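Local coordinates for protein allergen Bos d 2 (Bos taurus, PDB 4WFV) that is a lipocalin allergen of cow dander that probably carries pheromones or other small odorant molecules, at residues K11-I19 against N37-I45; S94-V102 against M113-F123. One frame throughout, in Å; residues are numbered along the deposited sequence.

Overall arrangement
Contact 1 and contact 2 meet in one lipocalin barrel, their centres about 9 Å apart. Contact 2 is a buried hairpin, strand 97-105 against 110-118, held by a regular ladder of backbone bonds. Contact 1 is only partly buried: a single bridge joins K11-I19 to N37-I45, with isoleucine and tryptophan packing on its inner side and a salt-bridge network of Glu15, Arg41 and Glu43 on its outer side. The two share a sheet, since strand 17-23 neighbours 110-118 and Ile19 N probably bonds to Gly116 O. Tyr39 of contact 1 also reaches Glu115 of contact 2, so a polar cluster lies between them.

Contact 1 (K11-I19 against N37-I45)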
# COMPACT_ATOMS: atom_id res chain seq x y z
N LYS A 11 10.86 -0.32 -11.24
CA LYS A 11 10.75 -1.32 -10.18
C LYS A 11 9.34 -1.40 -9.59
O LYS A 11 9.06 -2.28 -8.77
CB LYS A 11 11.78 -1.05 -9.07
CG LYS A 11 13.21 -1.03 -9.60
CD LYS A 11 14.23 -0.82 -8.49
CE LYS A 11 15.63 -0.72 -9.07
NZ LYS A 11 15.86 -1.75 -10.11
N ILE A 12 8.45 -0.52 -10.02
CA ILE A 12 7.09 -0.50 -9.49
C ILE A 12 6.20 -1.65 -9.99
O ILE A 12 5.52 -2.29 -9.19
CB ILE A 12 6.40 0.86 -9.72
CG1 ILE A 12 7.12 1.96 -8.91
CG2 ILE A 12 4.90 0.78 -9.36
CD1 ILE A 12 6.73 3.37 -9.30
N PRO A 13 6.18 -1.91 -11.30
CA PRO A 13 5.32 -2.99 -11.80
C PRO A 13 5.77 -4.34 -11.26
O PRO A 13 6.95 -4.54 -10.98
CB PRO A 13 5.55 -2.95 -13.32
CG PRO A 13 6.03 -1.58 -13.60
CD PRO A 13 6.84 -1.18 -12.40
N GLY A 14 4.82 -5.25 -11.11
CA GLY A 14 5.15 -6.61 -10.72
C GLY A 14 4.14 -7.26 -9.82
O GLY A 14 3.11 -6.65 -9.47
N GLU A 15 4.44 -8.50 -9.42
CA GLU A 15 3.57 -9.32 -8.56
C GLU A 15 3.89 -9.19 -7.07
O GLU A 15 4.57 -10.03 -6.48
CB GLU A 15 3.70 -10.79 -8.95
CG GLU A 15 3.51 -11.06 -10.42
CD GLU A 15 2.06 -11.00 -10.84
OE1 GLU A 15 1.19 -11.30 -9.99
OE2 GLU A 15 1.80 -10.64 -12.00
N TRP A 16 3.35 -8.16 -6.44
CA TRP A 16 3.70 -7.86 -5.06
C TRP A 16 2.77 -8.54 -4.07
O TRP A 16 1.61 -8.81 -4.37
CB TRP A 16 3.58 -6.36 -4.83
CG TRP A 16 4.55 -5.54 -5.61
CD1 TRP A 16 4.32 -4.88 -6.78
CD2 TRP A 16 5.91 -5.26 -5.26
NE1 TRP A 16 5.45 -4.22 -7.20
CE2 TRP A 16 6.45 -4.43 -6.27
CE3 TRP A 16 6.73 -5.64 -4.20
CZ2 TRP A 16 7.76 -3.98 -6.24
CZ3 TRP A 16 8.04 -5.18 -4.17
CH2 TRP A 16 8.55 -4.36 -5.19
N ARG A 17 3.30 -8.85 -2.89
CA ARG A 17 2.49 -9.25 -1.74
C ARG A 17 2.58 -8.13 -0.72
O ARG A 17 3.62 -7.51 -0.57
CB ARG A 17 3.03 -10.54 -1.10
CG ARG A 17 2.96 -11.76 -1.99
CD ARG A 17 3.43 -13.02 -1.26
NE ARG A 17 3.57 -14.14 -2.19
CZ ARG A 17 4.69 -14.43 -2.84
NH1 ARG A 17 5.78 -13.71 -2.64
NH2 ARG A 17 4.73 -15.46 -3.68
N ILE A 18 1.50 -7.90 0.02
CA ILE A 18 1.59 -6.94 1.11
C ILE A 18 2.00 -7.67 2.37
O ILE A 18 1.42 -8.69 2.74
CB ILE A 18 0.28 -6.15 1.32
CG1 ILE A 18 0.47 -5.06 2.37
CG2 ILE A 18 -0.89 -7.07 1.66
CD1 ILE A 18 -0.57 -3.95 2.24
N ILE A 19 3.04 -7.15 3.02
CA ILE A 19 3.52 -7.74 4.27
C ILE A 19 2.96 -6.97 5.46
O ILE A 19 2.41 -7.58 6.40
CB ILE A 19 5.05 -7.76 4.34
CG1 ILE A 19 5.65 -8.32 3.04
CG2 ILE A 19 5.52 -8.55 5.56
CD1 ILE A 19 5.14 -9.71 2.66
N ASN A 37 -5.88 -4.11 2.33
CA ASN A 37 -6.01 -4.57 0.96
C ASN A 37 -4.86 -5.49 0.61
O ASN A 37 -3.69 -5.13 0.77
CB ASN A 37 -6.05 -3.36 0.02
CG ASN A 37 -7.05 -2.30 0.46
OD1 ASN A 37 -6.74 -1.11 0.50
ND2 ASN A 37 -8.25 -2.74 0.83
N TYR A 38 -5.20 -6.69 0.15
CA TYR A 38 -4.20 -7.72 -0.11
C TYR A 38 -3.72 -7.66 -1.55
O TYR A 38 -4.32 -8.26 -2.46
CB TYR A 38 -4.74 -9.10 0.27
CG TYR A 38 -5.16 -9.21 1.72
CD1 TYR A 38 -4.21 -9.38 2.73
CD2 TYR A 38 -6.50 -9.14 2.09
CE1 TYR A 38 -4.59 -9.49 4.07
CE2 TYR A 38 -6.89 -9.24 3.43
CZ TYR A 38 -5.92 -9.41 4.41
OH TYR A 38 -6.29 -9.52 5.73
N TYR A 39 -2.62 -6.94 -1.76
CA TYR A 39 -2.05 -6.72 -3.08
C TYR A 39 -1.75 -8.01 -3.80
O TYR A 39 -1.34 -8.99 -3.18
CB TYR A 39 -0.74 -5.94 -2.96
CG TYR A 39 -0.90 -4.44 -2.85
CD1 TYR A 39 -1.37 -3.85 -1.68
CD2 TYR A 39 -0.58 -3.61 -3.92
CE1 TYR A 39 -1.52 -2.48 -1.57
CE2 TYR A 39 -0.72 -2.23 -3.82
CZ TYR A 39 -1.19 -1.67 -2.65
OH TYR A 39 -1.33 -0.29 -2.58
N ARG A 40 -1.94 -7.99 -5.11
CA ARG A 40 -1.50 -9.09 -5.97
C ARG A 40 -0.63 -8.59 -7.12
O ARG A 40 0.34 -9.25 -7.49
CB ARG A 40 -2.69 -9.90 -6.49
CG ARG A 40 -3.44 -10.67 -5.40
CD ARG A 40 -2.60 -11.83 -4.88
NE ARG A 40 -3.30 -12.66 -3.91
CZ ARG A 40 -3.31 -12.45 -2.59
NH1 ARG A 40 -2.65 -11.42 -2.05
NH2 ARG A 40 -3.95 -13.31 -1.81
N ARG A 41 -0.97 -7.44 -7.69
CA ARG A 41 -0.24 -7.00 -8.88
C ARG A 41 -0.37 -5.50 -9.09
O ARG A 41 -1.43 -4.93 -8.85
CB ARG A 41 -0.75 -7.73 -10.11
CG ARG A 41 0.06 -7.48 -11.37
CD ARG A 41 -0.47 -8.33 -12.52
NE ARG A 41 0.30 -8.15 -13.75
CZ ARG A 41 -0.00 -8.71 -14.92
NH1 ARG A 41 -1.07 -9.50 -15.01
NH2 ARG A 41 0.75 -8.49 -15.98
N ILE A 42 0.72 -4.89 -9.54
CA ILE A 42 0.71 -3.49 -9.95
C ILE A 42 1.27 -3.45 -11.36
O ILE A 42 2.26 -4.11 -11.66
CB ILE A 42 1.60 -2.61 -9.03
CG1 ILE A 42 1.13 -2.70 -7.57
CG2 ILE A 42 1.59 -1.17 -9.50
CD1 ILE A 42 2.03 -1.94 -6.60
N GLU A 43 0.62 -2.69 -12.23
CA GLU A 43 1.18 -2.43 -13.55
C GLU A 43 1.17 -0.93 -13.83
O GLU A 43 0.33 -0.19 -13.32
CB GLU A 43 0.40 -3.18 -14.62
CG GLU A 43 0.48 -4.70 -14.48
CD GLU A 43 1.89 -5.25 -14.68
OE1 GLU A 43 2.73 -4.57 -15.31
OE2 GLU A 43 2.16 -6.37 -14.20
N CYS A 44 2.14 -0.47 -14.62
CA CYS A 44 2.18 0.92 -15.04
C CYS A 44 1.44 1.08 -16.36
O CYS A 44 1.49 0.20 -17.22
CB CYS A 44 3.62 1.42 -15.17
SG CYS A 44 4.46 1.89 -13.62
N ILE A 45 0.74 2.20 -16.50
CA ILE A 45 0.06 2.54 -17.74
C ILE A 45 0.67 3.84 -18.27
O ILE A 45 0.91 4.77 -17.51
CB ILE A 45 -1.44 2.73 -17.51
CG1 ILE A 45 -2.06 1.44 -17.00
CG2 ILE A 45 -2.13 3.20 -18.79
CD1 ILE A 45 -3.48 1.58 -16.50
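Gly14 and Ile42 clasp each other through two backbone bonds, Gly14 N to Ile42 O at 2.9 Å and Ile42 N to Gly14 O at 3.0 Å, an isolated antiparallel hydrogen-bonded pair. The Ile42 side chain faces the 11-19 segment and splits between two partners. CD1 meets Trp16 CD1 at 3.7 Å, obliquely to the indole. Its CG2 branch, placed opposite the backbone N by chi1 of -59°, meets Ile12 CG2 at 3.8 Å. On the other side of the backbone Glu15, bent at chi2, lays OE2 over one face of the Arg41 guanidinium, 3.4 Å from Arg41 NE. No N-H points at that oxygen, leaving a purely electrostatic attraction. Arg41 NE is spent instead on Glu43 OE2, 2.6 Å away near the guanidinium plane, which fixes how the flat group is turned. Pro13 CG rests on Cys44 SG at 3.8 Å, a sulfur held in a disulfide with Cys48.

Behind this first shell, Trp16 NE1 donates to Ile12 O at 2.8 Å close to the ring plane, holding the indole's orientation, and Lys119 adds a cation-pi contact. Gly14 and Trp16 form the Gly-X-Trp signature of lipocalins. Farther along, Ile18 CD1 packs obliquely on the Tyr39 ring. Strand 38-45 lies at one edge of the sheet and pairs with 50-59, where a classic beta bulge sets Arg40 and Arg41 together opposite Thr54; strand 17-23 runs beside 110-118, so the contact draws distant ends of the strand order together and helps close the barrel.

Contact 2 (S94-V102 against M113-F123); sequences SENMLVTYV and MTEGLAKGTSF
Leu98 and Leu117 exchange backbone bonds near the open end of an antiparallel beta hairpin, strands 97-105 and 110-118, part of the up-and-down lipocalin barrel. Leu117 N reaches Leu98 O at 2.8 Å. Thr100 with Glu115 and Val102 with Met113 repeat the same doubly bonded pairing, and Lys119 N to Asn96 O continues the ladder past the strand end. One face carries Leu98, Thr100, Val102, Met113, Glu115 and Leu117, and probably turns to the barrel interior, where lipocalins hold their ligands; here Leu98 CD2 lies beside Leu117 CD1, the two chains running alongside each other, and Val102 CB abuts Met113 CG at 3.6 Å.

The opposite face is that of Met97, Val99, Tyr101, Thr114 and Ala118. Met97 leaves the strand fully extended, with chi1 at 175°, and crosses Phe123 at about a right angle. Its CB lies 4.0 Å from Leu117 O, and CG, still beside that oxygen, is 4.0 Å from Phe123 CE1. SD sits over the ring, 4.8 Å from the Phe123 centroid, a Met-aromatic contact. CE ends the chain over the same ring as a CH-pi contact, 3.8 Å from Phe123 CE2. Helix 125-137 covers this side, its Tyr131 touching both Val99 and Phe123. Nearby, Thr114 CG2 meets the edge of the Tyr101 ring, while Thr114 OG1 bonds to Asn135 and Tyr131 of the helix.

Back among the leucines' neighbours sits a buried carboxylate. Glu115 OE1 is gripped by two hydroxyl groups, those of Tyr39 and Thr100, which should steady its position. With chi1 of 67°, Thr100 swings OG1 across to the partner strand, where it donates to the anti lone pair of Glu115 OE1 at 2.8 Å.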
# COMPACT_ATOMS: atom_id res chain seq x y z
N SER A 94 12.50 -0.95 -4.51
CA SER A 94 13.72 -1.66 -4.84
C SER A 94 13.30 -2.94 -5.55
O SER A 94 12.12 -3.15 -5.84
CB SER A 94 14.50 -2.01 -3.57
OG SER A 94 13.81 -2.98 -2.80
N GLU A 95 14.27 -3.80 -5.83
CA GLU A 95 13.96 -5.06 -6.47
C GLU A 95 13.00 -5.91 -5.64
O GLU A 95 12.17 -6.63 -6.20
CB GLU A 95 15.25 -5.84 -6.77
CG GLU A 95 16.02 -5.32 -7.98
CD GLU A 95 15.25 -5.47 -9.27
OE1 GLU A 95 14.43 -6.41 -9.37
OE2 GLU A 95 15.45 -4.64 -10.19
N ASN A 96 13.10 -5.82 -4.32
CA ASN A 96 12.36 -6.73 -3.45
C ASN A 96 11.31 -6.11 -2.54
O ASN A 96 10.58 -6.83 -1.86
CB ASN A 96 13.34 -7.53 -2.58
CG ASN A 96 14.24 -8.43 -3.41
OD1 ASN A 96 15.46 -8.37 -3.30
ND2 ASN A 96 13.64 -9.26 -4.26
N MET A 97 11.22 -4.78 -2.54
CA MET A 97 10.42 -4.06 -1.56
C MET A 97 9.81 -2.80 -2.15
O MET A 97 10.44 -2.12 -2.96
CB MET A 97 11.33 -3.72 -0.39
CG MET A 97 10.74 -2.89 0.69
SD MET A 97 12.04 -2.48 1.89
CE MET A 97 10.98 -1.67 3.08
N LEU A 98 8.58 -2.49 -1.75
CA LEU A 98 7.93 -1.27 -2.21
C LEU A 98 7.14 -0.72 -1.04
O LEU A 98 6.44 -1.47 -0.36
CB LEU A 98 6.99 -1.58 -3.39
CG LEU A 98 6.38 -0.38 -4.15
CD1 LEU A 98 5.94 -0.80 -5.56
CD2 LEU A 98 5.23 0.24 -3.38
N VAL A 99 7.28 0.58 -0.78
CA VAL A 99 6.51 1.21 0.30
C VAL A 99 5.66 2.33 -0.27
O VAL A 99 6.16 3.20 -0.99
CB VAL A 99 7.42 1.77 1.41
CG1 VAL A 99 6.57 2.36 2.54
CG2 VAL A 99 8.32 0.68 1.98
N THR A 100 4.37 2.31 0.04
CA THR A 100 3.45 3.37 -0.33
C THR A 100 3.12 4.21 0.89
O THR A 100 3.16 3.73 2.02
CB THR A 100 2.11 2.84 -0.87
OG1 THR A 100 1.40 2.17 0.18
CG2 THR A 100 2.34 1.89 -2.04
N TYR A 101 2.80 5.48 0.64
CA TYR A 101 2.25 6.36 1.66
C TYR A 101 0.91 6.85 1.13
O TYR A 101 0.83 7.40 0.04
CB TYR A 101 3.19 7.54 1.94
CG TYR A 101 2.55 8.59 2.83
CD1 TYR A 101 2.26 8.31 4.17
CD2 TYR A 101 2.20 9.84 2.33
CE1 TYR A 101 1.66 9.26 4.99
CE2 TYR A 101 1.60 10.80 3.15
CZ TYR A 101 1.34 10.49 4.47
OH TYR A 101 0.74 11.42 5.29
N VAL A 102 -0.13 6.62 1.91
CA VAL A 102 -1.49 6.93 1.50
C VAL A 102 -2.11 7.91 2.47
O VAL A 102 -1.99 7.75 3.69
CB VAL A 102 -2.34 5.65 1.46
CG1 VAL A 102 -3.82 5.97 1.27
CG2 VAL A 102 -1.82 4.70 0.37
N MET A 113 -1.43 6.57 6.25
CA MET A 113 -1.04 5.16 6.35
C MET A 113 0.08 4.81 5.38
O MET A 113 0.37 5.54 4.43
CB MET A 113 -2.25 4.24 6.14
CG MET A 113 -2.81 4.27 4.75
SD MET A 113 -4.12 3.05 4.52
CE MET A 113 -3.22 1.52 4.37
N THR A 114 0.72 3.69 5.66
CA THR A 114 1.68 3.15 4.71
C THR A 114 1.41 1.69 4.48
O THR A 114 0.73 1.03 5.28
CB THR A 114 3.13 3.26 5.22
OG1 THR A 114 3.24 2.54 6.46
CG2 THR A 114 3.56 4.73 5.40
N GLU A 115 1.94 1.19 3.37
CA GLU A 115 1.90 -0.23 3.05
C GLU A 115 3.29 -0.69 2.69
O GLU A 115 4.02 -0.01 1.94
CB GLU A 115 0.95 -0.49 1.88
CG GLU A 115 -0.48 -0.08 2.21
CD GLU A 115 -1.37 0.02 0.99
OE1 GLU A 115 -0.92 0.57 -0.03
OE2 GLU A 115 -2.52 -0.46 1.06
N GLY A 116 3.69 -1.84 3.23
CA GLY A 116 5.00 -2.42 2.95
C GLY A 116 4.82 -3.69 2.15
O GLY A 116 4.28 -4.68 2.67
N LEU A 117 5.26 -3.67 0.90
CA LEU A 117 5.06 -4.77 -0.03
C LEU A 117 6.40 -5.45 -0.28
O LEU A 117 7.44 -4.81 -0.20
CB LEU A 117 4.51 -4.25 -1.36
CG LEU A 117 3.38 -3.22 -1.39
CD1 LEU A 117 2.95 -2.96 -2.84
CD2 LEU A 117 2.20 -3.72 -0.61
N ALA A 118 6.36 -6.75 -0.57
CA ALA A 118 7.57 -7.51 -0.88
C ALA A 118 7.35 -8.47 -2.03
O ALA A 118 6.23 -8.88 -2.31
CB ALA A 118 8.03 -8.28 0.33
N LYS A 119 8.46 -8.86 -2.66
CA LYS A 119 8.44 -9.95 -3.63
C LYS A 119 8.37 -11.31 -2.94
O LYS A 119 7.94 -12.30 -3.54
CB LYS A 119 9.70 -9.91 -4.49
CG LYS A 119 9.80 -8.68 -5.34
CD LYS A 119 8.58 -8.57 -6.23
CE LYS A 119 8.84 -7.61 -7.34
NZ LYS A 119 7.68 -7.44 -8.24
N GLY A 120 8.80 -11.36 -1.68
CA GLY A 120 8.71 -12.57 -0.90
C GLY A 120 7.52 -12.54 0.05
O GLY A 120 6.45 -12.06 -0.30
N THR A 121 7.73 -13.06 1.25
CA THR A 121 6.65 -13.16 2.23
C THR A 121 6.98 -12.47 3.55
O THR A 121 6.25 -12.62 4.53
CB THR A 121 6.30 -14.62 2.53
OG1 THR A 121 7.46 -15.29 3.04
CG2 THR A 121 5.80 -15.34 1.29
N SER A 122 8.09 -11.74 3.57
CA SER A 122 8.55 -11.12 4.80
C SER A 122 9.53 -10.00 4.47
O SER A 122 10.01 -9.91 3.34
CB SER A 122 9.23 -12.15 5.70
OG SER A 122 10.41 -12.64 5.06
N PHE A 123 9.78 -9.15 5.45
CA PHE A 123 10.88 -8.20 5.40
C PHE A 123 12.02 -8.72 6.28
O PHE A 123 11.78 -9.19 7.40
CB PHE A 123 10.44 -6.85 5.98
CG PHE A 123 9.62 -5.99 5.04
CD1 PHE A 123 9.42 -6.34 3.72
CD2 PHE A 123 9.09 -4.81 5.51
CE1 PHE A 123 8.66 -5.51 2.88
CE2 PHE A 123 8.35 -3.97 4.68
CZ PHE A 123 8.13 -4.33 3.36